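Local coordinates for protein PKS (Streptomyces sp. CNQ431, PDB 5YDA) that is the acyltransferase domain of a polyketide synthase and probably selects acyl extender units and passes them to the carrier protein in splenocin biosynthesis, at residues G202-A207 with P220-R225; E252-A257 with D275-E280. One frame throughout, in Å; residues are numbered along the deposited sequence.

Contact 1: G202-A207 with P220-R225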
ATOM      1  N   GLY A 202       1.264   5.577   7.120  1.00 20.87           N
ATOM      2  CA  GLY A 202       0.156   4.882   6.495  1.00 19.14           C
ATOM      3  C   GLY A 202      -1.064   4.727   7.379  1.00 21.52           C
ATOM      4  O   GLY A 202      -2.170   4.506   6.860  1.00 21.28           O
ATOM      5  N   GLU A 203      -0.895   4.808   8.704  1.00 21.80           N
ATOM      6  CA  GLU A 203      -2.059   4.747   9.587  1.00 21.14           C
ATOM      7  C   GLU A 203      -2.933   5.985   9.436  1.00 21.32           C
ATOM      8  O   GLU A 203      -4.159   5.901   9.597  1.00 21.19           O
ATOM      9  CB  GLU A 203      -1.633   4.568  11.049  1.00 21.69           C
ATOM     10  CG  GLU A 203      -2.834   4.322  11.972  1.00 24.73           C
ATOM     11  CD  GLU A 203      -2.494   3.508  13.224  1.00 27.11           C
ATOM     12  OE1 GLU A 203      -3.012   3.860  14.316  1.00 24.22           O
ATOM     13  OE2 GLU A 203      -1.716   2.524  13.110  1.00 21.37           O
ATOM     14  N   TYR A 204      -2.331   7.133   9.116  1.00 18.48           N
ATOM     15  CA  TYR A 204      -3.131   8.304   8.779  1.00 19.58           C
ATOM     16  C   TYR A 204      -3.942   8.060   7.521  1.00 24.36           C
ATOM     17  O   TYR A 204      -5.140   8.378   7.475  1.00 24.21           O
ATOM     18  CB  TYR A 204      -2.240   9.535   8.626  1.00 16.68           C
ATOM     19  CG  TYR A 204      -1.805  10.057   9.971  1.00 21.32           C
ATOM     20  CD1 TYR A 204      -2.513  11.082  10.602  1.00 17.35           C
ATOM     21  CD2 TYR A 204      -0.745   9.473  10.652  1.00 19.01           C
ATOM     22  CE1 TYR A 204      -2.140  11.543  11.852  1.00 17.56           C
ATOM     23  CE2 TYR A 204      -0.356   9.931  11.903  1.00 21.56           C
ATOM     24  CZ  TYR A 204      -1.065  10.974  12.502  1.00 24.72           C
ATOM     25  OH  TYR A 204      -0.704  11.446  13.753  1.00 26.13           O
ATOM     26  N   THR A 205      -3.316   7.480   6.495  1.00 21.34           N
ATOM     27  CA  THR A 205      -4.067   7.181   5.283  1.00 21.15           C
ATOM     28  C   THR A 205      -5.204   6.229   5.597  1.00 22.79           C
ATOM     29  O   THR A 205      -6.320   6.391   5.088  1.00 22.06           O
ATOM     30  CB  THR A 205      -3.162   6.572   4.201  1.00 17.01           C
ATOM     31  OG1 THR A 205      -1.889   7.227   4.209  1.00 19.75           O
ATOM     32  CG2 THR A 205      -3.805   6.730   2.818  1.00 15.16           C
ATOM     33  N   ALA A 206      -4.924   5.222   6.430  1.00 21.65           N
ATOM     34  CA  ALA A 206      -5.949   4.267   6.837  1.00 21.76           C
ATOM     35  C   ALA A 206      -7.071   4.972   7.578  1.00 26.17           C
ATOM     36  O   ALA A 206      -8.251   4.680   7.358  1.00 28.01           O
ATOM     37  CB  ALA A 206      -5.328   3.174   7.721  1.00 19.96           C
ATOM     38  N   ALA A 207      -6.720   5.920   8.452  1.00 22.12           N
ATOM     39  CA  ALA A 207      -7.738   6.624   9.211  1.00 26.53           C
ATOM     40  C   ALA A 207      -8.620   7.462   8.294  1.00 28.79           C
ATOM     41  O   ALA A 207      -9.837   7.528   8.499  1.00 27.21           O
ATOM     42  CB  ALA A 207      -7.089   7.486  10.299  1.00 25.32           C
ATOM     43  N   PRO A 220      -3.044  18.940   6.098  1.00 23.06           N
ATOM     44  CA  PRO A 220      -2.060  19.827   6.745  1.00 22.63           C
ATOM     45  C   PRO A 220      -1.483  19.247   8.034  1.00 20.10           C
ATOM     46  O   PRO A 220      -0.335  19.549   8.367  1.00 22.92           O
ATOM     47  CB  PRO A 220      -2.852  21.127   7.006  1.00 24.04           C
ATOM     48  CG  PRO A 220      -4.286  20.727   6.993  1.00 24.75           C
ATOM     49  CD  PRO A 220      -4.417  19.485   6.150  1.00 23.51           C
ATOM     50  N   VAL A 221      -2.227  18.407   8.752  1.00 23.83           N
ATOM     51  CA  VAL A 221      -1.727  17.852  10.011  1.00 21.63           C
ATOM     52  C   VAL A 221      -0.616  16.843   9.746  1.00 23.76           C
ATOM     53  O   VAL A 221       0.439  16.866  10.395  1.00 21.69           O
ATOM     54  CB  VAL A 221      -2.875  17.215  10.813  1.00 21.97           C
ATOM     55  CG1 VAL A 221      -2.315  16.442  12.003  1.00 22.36           C
ATOM     56  CG2 VAL A 221      -3.856  18.286  11.282  1.00 22.31           C
ATOM     57  N   VAL A 222      -0.843  15.932   8.795  1.00 23.02           N
ATOM     58  CA  VAL A 222       0.220  15.021   8.367  1.00 22.15           C
ATOM     59  C   VAL A 222       1.448  15.807   7.915  1.00 22.20           C
ATOM     60  O   VAL A 222       2.585  15.443   8.239  1.00 23.85           O
ATOM     61  CB  VAL A 222      -0.305  14.090   7.254  1.00 25.22           C
ATOM     62  CG1 VAL A 222       0.840  13.266   6.655  1.00 21.88           C
ATOM     63  CG2 VAL A 222      -1.406  13.188   7.808  1.00 17.78           C
ATOM     64  N   ALA A 223       1.244  16.914   7.192  1.00 21.29           N
ATOM     65  CA  ALA A 223       2.382  17.723   6.765  1.00 22.59           C
ATOM     66  C   ALA A 223       3.173  18.249   7.960  1.00 26.04           C
ATOM     67  O   ALA A 223       4.406  18.196   7.964  1.00 27.26           O
ATOM     68  CB  ALA A 223       1.922  18.877   5.876  1.00 20.81           C
ATOM     69  N   GLU A 224       2.483  18.772   8.987  1.00 21.38           N
ATOM     70  CA  GLU A 224       3.215  19.276  10.148  1.00 20.95           C
ATOM     71  C   GLU A 224       3.790  18.133  10.985  1.00 23.14           C
ATOM     72  O   GLU A 224       4.817  18.306  11.648  1.00 24.65           O
ATOM     73  CB  GLU A 224       2.319  20.172  11.026  1.00 25.73           C
ATOM     74  CG  GLU A 224       1.621  21.348  10.294  1.00 26.92           C
ATOM     75  CD  GLU A 224       2.586  22.319   9.572  1.00 32.14           C
ATOM     76  OE1 GLU A 224       2.114  23.084   8.684  1.00 31.61           O
ATOM     77  OE2 GLU A 224       3.798  22.334   9.896  1.00 30.37           O
ATOM     78  N   ARG A 225       3.144  16.968  10.983  1.00 19.68           N
ATOM     79  CA  ARG A 225       3.735  15.815  11.650  1.00 24.53           C
ATOM     80  C   ARG A 225       5.108  15.510  11.060  1.00 24.21           C
ATOM     81  O   ARG A 225       6.089  15.328  11.791  1.00 22.15           O
ATOM     82  CB  ARG A 225       2.799  14.614  11.525  1.00 17.37           C
ATOM     83  CG  ARG A 225       3.339  13.362  12.154  1.00 21.83           C
ATOM     84  CD  ARG A 225       2.353  12.226  11.963  1.00 25.08           C
ATOM     85  NE  ARG A 225       2.807  10.994  12.585  1.00 29.87           N
ATOM     86  CZ  ARG A 225       3.564  10.081  11.981  1.00 28.57           C
ATOM     87  NH1 ARG A 225       3.945  10.259  10.728  1.00 25.24           N
ATOM     88  NH2 ARG A 225       3.926   8.978  12.636  1.00 27.74           N
TER

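Contact 2: E252-A257 with D275-E280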
ATOM      1  N   GLU A 252      20.694   3.034  26.172  1.00 44.00           N
ATOM      2  CA  GLU A 252      20.310   4.357  26.587  1.00 47.01           C
ATOM      3  C   GLU A 252      20.465   5.159  25.315  1.00 44.32           C
ATOM      4  O   GLU A 252      21.438   5.023  24.618  1.00 44.19           O
ATOM      5  CB  GLU A 252      21.214   4.856  27.703  1.00 49.90           C
ATOM      6  CG  GLU A 252      21.080   6.322  28.064  1.00 55.24           C
ATOM      7  CD  GLU A 252      19.668   6.742  28.399  1.00 63.41           C
ATOM      8  OE1 GLU A 252      19.159   6.322  29.450  1.00 69.25           O
ATOM      9  OE2 GLU A 252      19.068   7.502  27.620  1.00 66.87           O
ATOM     10  N   GLY A 253      19.482   5.975  25.005  1.00 34.54           N
ATOM     11  CA  GLY A 253      19.479   6.718  23.765  1.00 36.20           C
ATOM     12  C   GLY A 253      18.869   5.992  22.583  1.00 33.93           C
ATOM     13  O   GLY A 253      18.960   6.501  21.463  1.00 31.49           O
ATOM     14  N   LEU A 254      18.240   4.837  22.794  1.00 25.76           N
ATOM     15  CA  LEU A 254      17.645   4.068  21.711  1.00 30.37           C
ATOM     16  C   LEU A 254      16.245   3.623  22.099  1.00 29.37           C
ATOM     17  O   LEU A 254      15.991   3.273  23.257  1.00 32.09           O
ATOM     18  CB  LEU A 254      18.482   2.822  21.353  1.00 25.64           C
ATOM     19  CG  LEU A 254      19.903   3.008  20.833  1.00 28.57           C
ATOM     20  CD1 LEU A 254      20.586   1.662  20.743  1.00 28.33           C
ATOM     21  CD2 LEU A 254      19.930   3.714  19.493  1.00 26.39           C
ATOM     22  N   SER A 255      15.346   3.623  21.127  1.00 24.01           N
ATOM     23  CA  SER A 255      14.026   3.039  21.302  1.00 27.62           C
ATOM     24  C   SER A 255      13.770   2.057  20.169  1.00 26.53           C
ATOM     25  O   SER A 255      14.280   2.214  19.051  1.00 26.33           O
ATOM     26  CB  SER A 255      12.897   4.106  21.320  1.00 29.98           C
ATOM     27  OG  SER A 255      13.217   5.205  22.161  1.00 32.33           O
ATOM     28  N   LEU A 256      12.982   1.039  20.481  1.00 23.46           N
ATOM     29  CA  LEU A 256      12.450   0.136  19.473  1.00 28.19           C
ATOM     30  C   LEU A 256      11.366   0.880  18.691  1.00 28.04           C
ATOM     31  O   LEU A 256      10.277   1.139  19.218  1.00 22.40           O
ATOM     32  CB  LEU A 256      11.897  -1.117  20.154  1.00 24.08           C
ATOM     33  CG  LEU A 256      11.413  -2.283  19.293  1.00 29.07           C
ATOM     34  CD1 LEU A 256      12.542  -2.767  18.390  1.00 29.18           C
ATOM     35  CD2 LEU A 256      10.922  -3.431  20.167  1.00 27.58           C
ATOM     36  N   ALA A 257      11.658   1.232  17.437  1.00 21.11           N
ATOM     37  CA  ALA A 257      10.736   2.058  16.667  1.00 21.96           C
ATOM     38  C   ALA A 257       9.639   1.231  15.997  1.00 25.21           C
ATOM     39  O   ALA A 257       8.496   1.685  15.905  1.00 25.13           O
ATOM     40  CB  ALA A 257      11.509   2.874  15.628  1.00 19.01           C
ATOM     41  N   ASP A 275      24.997   4.832  15.971  1.00 27.70           N
ATOM     42  CA  ASP A 275      26.341   4.435  15.545  1.00 34.75           C
ATOM     43  C   ASP A 275      26.867   3.271  16.381  1.00 33.63           C
ATOM     44  O   ASP A 275      27.374   2.278  15.844  1.00 34.37           O
ATOM     45  CB  ASP A 275      27.312   5.616  15.647  1.00 38.80           C
ATOM     46  CG  ASP A 275      27.106   6.648  14.555  1.00 40.51           C
ATOM     47  OD1 ASP A 275      26.431   6.339  13.555  1.00 44.84           O
ATOM     48  OD2 ASP A 275      27.640   7.770  14.691  1.00 44.51           O
ATOM     49  N   ARG A 276      26.740   3.369  17.704  1.00 26.39           N
ATOM     50  CA  ARG A 276      27.302   2.321  18.543  1.00 35.31           C
ATOM     51  C   ARG A 276      26.520   1.027  18.407  1.00 33.38           C
ATOM     52  O   ARG A 276      27.116  -0.054  18.390  1.00 34.80           O
ATOM     53  CB  ARG A 276      27.375   2.774  20.002  1.00 34.08           C
ATOM     54  CG  ARG A 276      28.343   3.937  20.191  1.00 45.73           C
ATOM     55  CD  ARG A 276      28.357   4.526  21.596  1.00 55.68           C
ATOM     56  NE  ARG A 276      27.142   4.268  22.349  1.00 58.66           N
ATOM     57  CZ  ARG A 276      26.331   5.219  22.792  1.00 53.59           C
ATOM     58  NH1 ARG A 276      26.577   6.507  22.570  1.00 43.39           N
ATOM     59  NH2 ARG A 276      25.238   4.861  23.466  1.00 47.03           N
ATOM     60  N   LEU A 277      25.190   1.107  18.304  1.00 28.36           N
ATOM     61  CA  LEU A 277      24.407  -0.091  18.027  1.00 31.59           C
ATOM     62  C   LEU A 277      24.871  -0.769  16.741  1.00 28.36           C
ATOM     63  O   LEU A 277      25.006  -1.997  16.689  1.00 26.37           O
ATOM     64  CB  LEU A 277      22.925   0.264  17.931  1.00 29.73           C
ATOM     65  CG  LEU A 277      22.032  -0.902  17.490  1.00 25.89           C
ATOM     66  CD1 LEU A 277      22.077  -2.021  18.538  1.00 22.71           C
ATOM     67  CD2 LEU A 277      20.599  -0.446  17.258  1.00 22.86           C
ATOM     68  N   GLU A 278      25.124   0.015  15.697  1.00 24.02           N
ATOM     69  CA  GLU A 278      25.542  -0.575  14.434  1.00 28.61           C
ATOM     70  C   GLU A 278      26.889  -1.275  14.576  1.00 30.44           C
ATOM     71  O   GLU A 278      27.077  -2.369  14.035  1.00 25.00           O
ATOM     72  CB  GLU A 278      25.572   0.495  13.341  1.00 23.54           C
ATOM     73  CG  GLU A 278      24.156   0.924  12.956  1.00 29.01           C
ATOM     74  CD  GLU A 278      24.104   1.974  11.866  1.00 32.37           C
ATOM     75  OE1 GLU A 278      22.977   2.362  11.509  1.00 32.91           O
ATOM     76  OE2 GLU A 278      25.171   2.414  11.370  1.00 33.51           O
ATOM     77  N   ALA A 279      27.821  -0.682  15.337  1.00 26.37           N
ATOM     78  CA  ALA A 279      29.094  -1.347  15.613  1.00 32.50           C
ATOM     79  C   ALA A 279      28.871  -2.682  16.316  1.00 30.35           C
ATOM     80  O   ALA A 279      29.493  -3.685  15.964  1.00 27.23           O
ATOM     81  CB  ALA A 279      30.006  -0.452  16.464  1.00 28.58           C
ATOM     82  N   GLU A 280      27.984  -2.714  17.318  1.00 25.39           N
ATOM     83  CA  GLU A 280      27.749  -3.961  18.027  1.00 30.15           C
ATOM     84  C   GLU A 280      26.946  -4.960  17.194  1.00 31.03           C
ATOM     85  O   GLU A 280      27.146  -6.174  17.333  1.00 26.99           O
ATOM     86  CB  GLU A 280      27.077  -3.684  19.379  1.00 31.03           C
ATOM     87  CG  GLU A 280      28.109  -3.242  20.489  1.00 42.87           C
ATOM     88  CD  GLU A 280      29.147  -4.351  20.899  1.00 49.85           C
ATOM     89  OE1 GLU A 280      29.034  -5.496  20.417  1.00 51.67           O
ATOM     90  OE2 GLU A 280      30.074  -4.095  21.716  1.00 50.54           O
TER

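Contact 1: G202-A207 with P220-R225
Tyr204, reaching out from helix 201-210, reaches helix 215-231 and meets Val222 with its base and Arg225 with its outer half. Its CB lies 3.8 Å from CG2 of Val222, and CG is equally near that methyl. Of the ring atoms near that methyl, CD1 comes nearest, 3.7 Å from Val222 CG2, which comes at the ring obliquely. With chi1 at -76°, the Tyr204 ring turns away from its own carbonyl carbon and extends across to the second helix. Beyond the methyl, the partner changes. CE2 sits over one face of the guanidinium, 3.4 Å from NE of Arg225, while CZ lies 3.7 Å from Arg225 CD. Last comes the hydroxyl oxygen OH, 3.6 Å from Arg225 CD. The two planes are inclined by 47°, so ring and guanidinium lean together without stacking in parallel. Arg225 is fully extended from CG to NE, which carries its head past the ring to Ser200, bonded to NH2, and to Thr349, bonded to NE. Phe176 and Phe309 help to enclose the tyrosine. Gly202 and Ser200 belong to a GxSxG sequence consistent with the nucleophile elbow of acyltransferases, where the serine carries the acyl group; in relatives, an arginine of this helix pairs with the extender carboxylate, a part Arg225 probably plays. No hydrogen bond joins the two segments: Tyr204 sets its ring carbons against CD and NE of the arginine, while the guanidinium's hydrogen bonds go to other residues, and so probably helps fix where the guanidinium lies beside the serine.

Contact 2: E252-A257 with D275-E280
Leu254 against Leu277 is a small apolar contact of strand on helix, at the margin of the chain, where the start of strand 254-261 passes beside helix 271-283. CD1 of Leu254 makes the touch: it approaches CB of Leu277 to 3.9 Å and CD2 of the same residue to 4.1 Å, the two side chains crossing at a slant. Leu277 has its CG anti to the backbone N (chi1 174°), and its branch thereby lies against the sheet, where it packs on Val267 and Val237. Val267 packs on Leu254 as well, and Leu249 and Leu250 border the buried leucine. The sheet is the four-stranded antiparallel one of a ferredoxin-like subdomain, the smaller lobe of acyltransferases, with strand 254-261 at one edge and helix 271-283 lying across one side of it. Toward solvent, the pairing becomes looser and polar. Arg276, with a bend in its chain, has its guanidinium near the backbone of the turn ahead of the strand, and the carbonyl O of Glu252 lies near the guanidinium plane at its edge. At 4.0 Å from NH2 of Arg276, however, that O is too distant for a hydrogen bond. The carboxylate of Glu252 leads off in another direction, so the two oppositely charged side chains form no salt bridge. On the same helix, Asp275 and Glu278 both form salt bridges with Arg290, on the outermost strand 288-290.

How the contacts relate
Contact 1 is wholly buried, whereas contact 2 lies partly at the surface; their centres are about 27 Å apart and their nearest atoms about 9 Å, so they do not touch. They share no helix or strand: 202-207 with 220-225 joins two helices beside the probable nucleophile elbow, and 252-257 with 275-280 joins an edge strand to the helix packed on its sheet in the small lobe. Neither has a hydrogen bond across it, and both pair apolar packing with an arginine. In the interior that arginine lies against an aromatic ring and has side-chain partners elsewhere; at the margin its counterpart merely nears a backbone carbonyl.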